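Local structure of Exo-beta-1,4-mannosidase (4LYP) at residues W63-G75 / N403-H415. The protein probably hydrolyses terminal beta-linked mannose residues from the non-reducing ends of mannosides, as a family 5 glycoside hydrolase that also shows transglycosylation activity. Residues are numbered along the deposited sequence; the frame is centred on the assembly and turned at random.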
loop_
_atom_site.group_PDB
_atom_site.type_symbol
_atom_site.label_atom_id
_atom_site.label_comp_id
_atom_site.label_asym_id
_atom_site.label_seq_id
_atom_site.Cartn_x
_atom_site.Cartn_y
_atom_site.Cartn_z
ATOM N N TRP A 63 -3.522 2.352 4.709
ATOM C CA TRP A 63 -2.422 1.961 5.584
ATOM C C TRP A 63 -2.622 2.439 7.013
ATOM O O TRP A 63 -1.997 1.900 7.941
ATOM C CB TRP A 63 -1.097 2.481 5.025
ATOM C CG TRP A 63 -1.121 3.987 4.898
ATOM C CD1 TRP A 63 -1.573 4.751 3.813
ATOM C CD2 TRP A 63 -0.860 4.932 5.951
ATOM N NE1 TRP A 63 -1.628 6.071 4.159
ATOM C CE2 TRP A 63 -1.205 6.229 5.447
ATOM C CE3 TRP A 63 -0.363 4.795 7.259
ATOM C CZ2 TRP A 63 -1.105 7.361 6.234
ATOM C CZ3 TRP A 63 -0.202 5.941 8.022
ATOM C CH2 TRP A 63 -0.612 7.196 7.547
ATOM N N GLN A 64 -3.496 3.441 7.248
ATOM C CA GLN A 64 -3.776 3.949 8.585
ATOM C C GLN A 64 -4.827 3.172 9.293
ATOM O O GLN A 64 -5.182 3.470 10.426
ATOM C CB GLN A 64 -4.151 5.455 8.507
ATOM C CG GLN A 64 -5.534 5.766 7.893
ATOM C CD GLN A 64 -5.607 5.853 6.391
ATOM O OE1 GLN A 64 -4.886 5.146 5.639
ATOM N NE2 GLN A 64 -6.480 6.716 5.902
ATOM N N GLY A 65 -5.347 2.076 8.652
ATOM C CA GLY A 65 -6.481 1.347 9.222
ATOM C C GLY A 65 -6.159 0.768 10.579
ATOM O O GLY A 65 -6.991 0.792 11.504
ATOM N N MET A 66 -4.978 0.105 10.751
ATOM C CA MET A 66 -4.657 -0.525 12.021
ATOM C C MET A 66 -4.679 0.510 13.137
ATOM O O MET A 66 -5.259 0.297 14.218
ATOM C CB MET A 66 -3.313 -1.212 11.888
ATOM C CG MET A 66 -2.650 -1.561 13.240
ATOM S SD MET A 66 -1.136 -2.538 13.059
ATOM C CE MET A 66 -0.075 -1.324 12.281
ATOM N N ASN A 67 -4.056 1.689 12.919
ATOM C CA ASN A 67 -4.020 2.709 13.956
ATOM C C ASN A 67 -5.362 3.331 14.239
ATOM O O ASN A 67 -5.670 3.642 15.391
ATOM C CB ASN A 67 -3.017 3.804 13.638
ATOM C CG ASN A 67 -1.598 3.422 14.041
ATOM O OD1 ASN A 67 -1.249 3.619 15.256
ATOM N ND2 ASN A 67 -0.852 2.892 13.176
ATOM N N LEU A 68 -6.225 3.477 13.236
ATOM C CA LEU A 68 -7.585 3.990 13.488
ATOM C C LEU A 68 -8.473 2.933 14.162
ATOM O O LEU A 68 -9.377 3.300 14.939
ATOM C CB LEU A 68 -8.250 4.483 12.201
ATOM C CG LEU A 68 -7.729 5.816 11.680
ATOM C CD1 LEU A 68 -8.406 6.117 10.383
ATOM C CD2 LEU A 68 -7.924 6.939 12.666
ATOM N N GLY A 69 -8.231 1.632 13.932
ATOM C CA GLY A 69 -9.010 0.597 14.581
ATOM C C GLY A 69 -8.632 0.376 16.035
ATOM O O GLY A 69 -9.369 -0.301 16.748
ATOM N N ALA A 70 -7.501 0.930 16.458
ATOM C CA ALA A 70 -7.070 0.752 17.860
ATOM C C ALA A 70 -8.051 1.458 18.824
ATOM O O ALA A 70 -8.748 2.355 18.412
ATOM C CB ALA A 70 -5.677 1.358 17.966
ATOM N N ASP A 71 -8.030 1.034 20.082
ATOM C CA ASP A 71 -8.932 1.709 21.062
ATOM C C ASP A 71 -8.456 3.134 21.289
ATOM O O ASP A 71 -7.327 3.587 20.832
ATOM C CB ASP A 71 -9.024 0.963 22.377
ATOM C CG ASP A 71 -7.679 0.766 23.072
ATOM O OD1 ASP A 71 -6.696 1.554 22.909
ATOM O OD2 ASP A 71 -7.679 -0.171 23.932
ATOM N N ASP A 72 -9.259 3.933 21.972
ATOM C CA ASP A 72 -8.964 5.356 22.135
ATOM C C ASP A 72 -7.626 5.529 22.859
ATOM O O ASP A 72 -6.907 6.429 22.554
ATOM C CB ASP A 72 -10.103 6.019 22.960
ATOM C CG ASP A 72 -11.407 6.178 22.107
ATOM O OD1 ASP A 72 -11.349 6.039 20.833
ATOM O OD2 ASP A 72 -12.479 6.440 22.679
ATOM N N CYS A 73 -7.358 4.688 23.878
ATOM C CA CYS A 73 -6.151 4.935 24.641
ATOM C C CYS A 73 -4.905 4.761 23.818
ATOM O O CYS A 73 -3.908 5.372 24.138
ATOM C CB CYS A 73 -6.130 4.090 25.878
ATOM S SG CYS A 73 -7.345 4.810 27.033
ATOM N N SER A 74 -4.966 3.973 22.723
ATOM C CA SER A 74 -3.857 3.707 21.836
ATOM C C SER A 74 -3.915 4.641 20.601
ATOM O O SER A 74 -3.235 4.397 19.609
ATOM C CB SER A 74 -3.867 2.279 21.359
ATOM O OG SER A 74 -3.813 1.427 22.504
ATOM N N GLY A 75 -4.733 5.707 20.666
ATOM C CA GLY A 75 -4.741 6.724 19.605
ATOM C C GLY A 75 -5.717 6.457 18.455
ATOM O O GLY A 75 -5.670 7.159 17.461
ATOM N N ASN A 403 -3.800 14.318 17.025
ATOM C CA ASN A 403 -4.250 13.652 18.206
ATOM C C ASN A 403 -3.125 13.665 19.322
ATOM O O ASN A 403 -2.053 14.282 19.083
ATOM C CB ASN A 403 -4.770 12.265 17.865
ATOM C CG ASN A 403 -3.690 11.205 17.731
ATOM O OD1 ASN A 403 -2.476 11.495 17.765
ATOM N ND2 ASN A 403 -4.078 9.962 17.570
ATOM N N PRO A 404 -3.356 13.115 20.511
ATOM C CA PRO A 404 -2.360 13.238 21.592
ATOM C C PRO A 404 -1.047 12.539 21.288
ATOM O O PRO A 404 -0.042 12.864 21.951
ATOM C CB PRO A 404 -3.083 12.601 22.818
ATOM C CG PRO A 404 -4.553 12.823 22.484
ATOM C CD PRO A 404 -4.645 12.622 20.996
ATOM N N TYR A 405 -1.014 11.644 20.324
ATOM C CA TYR A 405 0.217 11.010 19.826
ATOM C C TYR A 405 0.852 11.791 18.700
ATOM O O TYR A 405 1.868 11.342 18.151
ATOM C CB TYR A 405 -0.091 9.573 19.379
ATOM C CG TYR A 405 -0.466 8.651 20.516
ATOM C CD1 TYR A 405 -1.777 8.446 20.880
ATOM C CD2 TYR A 405 0.538 7.957 21.222
ATOM C CE1 TYR A 405 -2.093 7.554 21.931
ATOM C CE2 TYR A 405 0.256 7.088 22.223
ATOM C CZ TYR A 405 -1.074 6.867 22.550
ATOM O OH TYR A 405 -1.358 5.928 23.528
ATOM N N GLY A 406 0.307 12.946 18.349
ATOM C CA GLY A 406 0.891 13.707 17.294
ATOM C C GLY A 406 0.464 13.384 15.870
ATOM O O GLY A 406 1.031 13.884 14.910
ATOM N N MET A 407 -0.592 12.570 15.759
ATOM C CA MET A 407 -0.994 12.083 14.415
ATOM C C MET A 407 -2.172 12.880 13.884
ATOM O O MET A 407 -3.190 13.022 14.581
ATOM C CB MET A 407 -1.398 10.610 14.530
ATOM C CG MET A 407 -0.281 9.727 15.011
ATOM S SD MET A 407 1.012 9.405 13.792
ATOM C CE MET A 407 2.320 10.539 14.269
ATOM N N VAL A 408 -2.054 13.321 12.644
ATOM C CA VAL A 408 -3.208 13.801 11.849
ATOM C C VAL A 408 -3.470 12.676 10.880
ATOM O O VAL A 408 -2.868 12.577 9.807
ATOM C CB VAL A 408 -2.920 15.140 11.125
ATOM C CG1 VAL A 408 -4.158 15.565 10.304
ATOM C CG2 VAL A 408 -2.574 16.225 12.124
ATOM N N TRP A 409 -4.360 11.747 11.285
ATOM C CA TRP A 409 -4.564 10.528 10.477
ATOM C C TRP A 409 -5.336 10.906 9.250
ATOM O O TRP A 409 -6.369 11.594 9.299
ATOM C CB TRP A 409 -5.335 9.466 11.263
ATOM C CG TRP A 409 -4.505 8.842 12.376
ATOM C CD1 TRP A 409 -4.797 8.826 13.706
ATOM C CD2 TRP A 409 -3.282 8.071 12.223
ATOM N NE1 TRP A 409 -3.866 8.107 14.418
ATOM C CE2 TRP A 409 -2.886 7.648 13.522
ATOM C CE3 TRP A 409 -2.468 7.727 11.136
ATOM C CZ2 TRP A 409 -1.727 6.898 13.748
ATOM C CZ3 TRP A 409 -1.339 6.985 11.380
ATOM C CH2 TRP A 409 -0.977 6.562 12.651
ATOM N N LEU A 410 -4.865 10.416 8.106
ATOM C CA LEU A 410 -5.525 10.561 6.782
ATOM C C LEU A 410 -4.661 9.714 5.839
ATOM O O LEU A 410 -3.898 8.861 6.297
ATOM C CB LEU A 410 -5.755 12.031 6.369
ATOM C CG LEU A 410 -4.717 13.040 6.767
ATOM C CD1 LEU A 410 -3.332 12.786 6.144
ATOM C CD2 LEU A 410 -5.241 14.418 6.419
ATOM N N GLY A 411 -4.777 9.913 4.516
ATOM C CA GLY A 411 -4.107 9.000 3.586
ATOM C C GLY A 411 -2.604 9.278 3.383
ATOM O O GLY A 411 -1.963 8.470 2.695
ATOM N N ASP A 412 -2.096 10.387 3.901
ATOM C CA ASP A 412 -0.705 10.773 3.744
ATOM C C ASP A 412 0.084 10.396 4.975
ATOM O O ASP A 412 -0.235 10.897 6.075
ATOM C CB ASP A 412 -0.608 12.279 3.480
ATOM C CG ASP A 412 -1.510 12.632 2.305
ATOM O OD1 ASP A 412 -1.174 12.294 1.165
ATOM O OD2 ASP A 412 -2.599 13.234 2.547
ATOM N N PRO A 413 1.110 9.557 4.891
ATOM C CA PRO A 413 1.888 9.224 6.105
ATOM C C PRO A 413 2.685 10.426 6.599
ATOM O O PRO A 413 2.850 11.420 5.899
ATOM C CB PRO A 413 2.798 8.048 5.618
ATOM C CG PRO A 413 2.190 7.543 4.334
ATOM C CD PRO A 413 1.559 8.779 3.712
ATOM N N PRO A 414 3.203 10.299 7.827
ATOM C CA PRO A 414 3.716 11.502 8.535
ATOM C C PRO A 414 5.132 11.910 8.088
ATOM O O PRO A 414 5.698 12.809 8.700
ATOM C CB PRO A 414 3.684 11.109 9.972
ATOM C CG PRO A 414 3.764 9.596 9.984
ATOM C CD PRO A 414 2.953 9.163 8.768
ATOM N N HIS A 415 5.671 11.290 7.054
ATOM C CA HIS A 415 6.891 11.772 6.421
ATOM C C HIS A 415 6.565 12.752 5.261
ATOM O O HIS A 415 7.518 13.273 4.646
ATOM C CB HIS A 415 7.775 10.649 5.921
ATOM C CG HIS A 415 7.203 9.960 4.721
ATOM N ND1 HIS A 415 5.856 9.646 4.633
ATOM C CD2 HIS A 415 7.811 9.569 3.546
ATOM C CE1 HIS A 415 5.654 9.078 3.445
ATOM N NE2 HIS A 415 6.813 9.014 2.781
HETATM O O HOH W 1 -7.099 9.532 17.455
#
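W63 and W409 carry this contact, their six-membered rings meeting obliquely, with planes at 56° and CZ3 of W63 3.7 Å from CZ3 of W409. A chi1 of 59° sets the W63 indole between its own backbone N and carbonyl carbon and carries it into the 403-415 loop, where NE1 donates to G411 O over 2.8 Å. The N-H...O angle of 160° makes the bond fairly straight, and the oxygen lies near the indole plane, yet the donor stands above the carbonyl plane of G411. P413 CG sits over one face of W63, toward the rim, 4.1 Å from the six-ring centroid in a CH-pi contact, and Q64 OE1 sits over the opposite face, likewise toward the rim. Q64, bent at chi2, places its amide beside L410 O but hydrogen-bonds through NE2 to Y392 O.

W409 is packed on both faces: M407 CB on one, and N67 CB, 3.4 Å from W409 CZ2, on the other. L68 runs past the same indole in the opposite direction, CD2 3.8 Å from W409 CD1.

At the far end, Y405 OH donates to C73 O over 2.7 Å, in the carbonyl plane, with C73 O in turn at the edge of the phenol ring. Nearer W409, one water joins the segments, donating to G75 O and accepting from N403 ND2.

The contact ties the loop after strand 386-394 of the TIM barrel to helix 65-69 and its flanks. W390 and W155 also meet W63, and the side chain of P413 lies about 8 Å from a bound guanidine. The chemistry implies an aromatic, largely buried interface in which indole packing is combined with two directional bonds to backbone carbonyls, one toward each end.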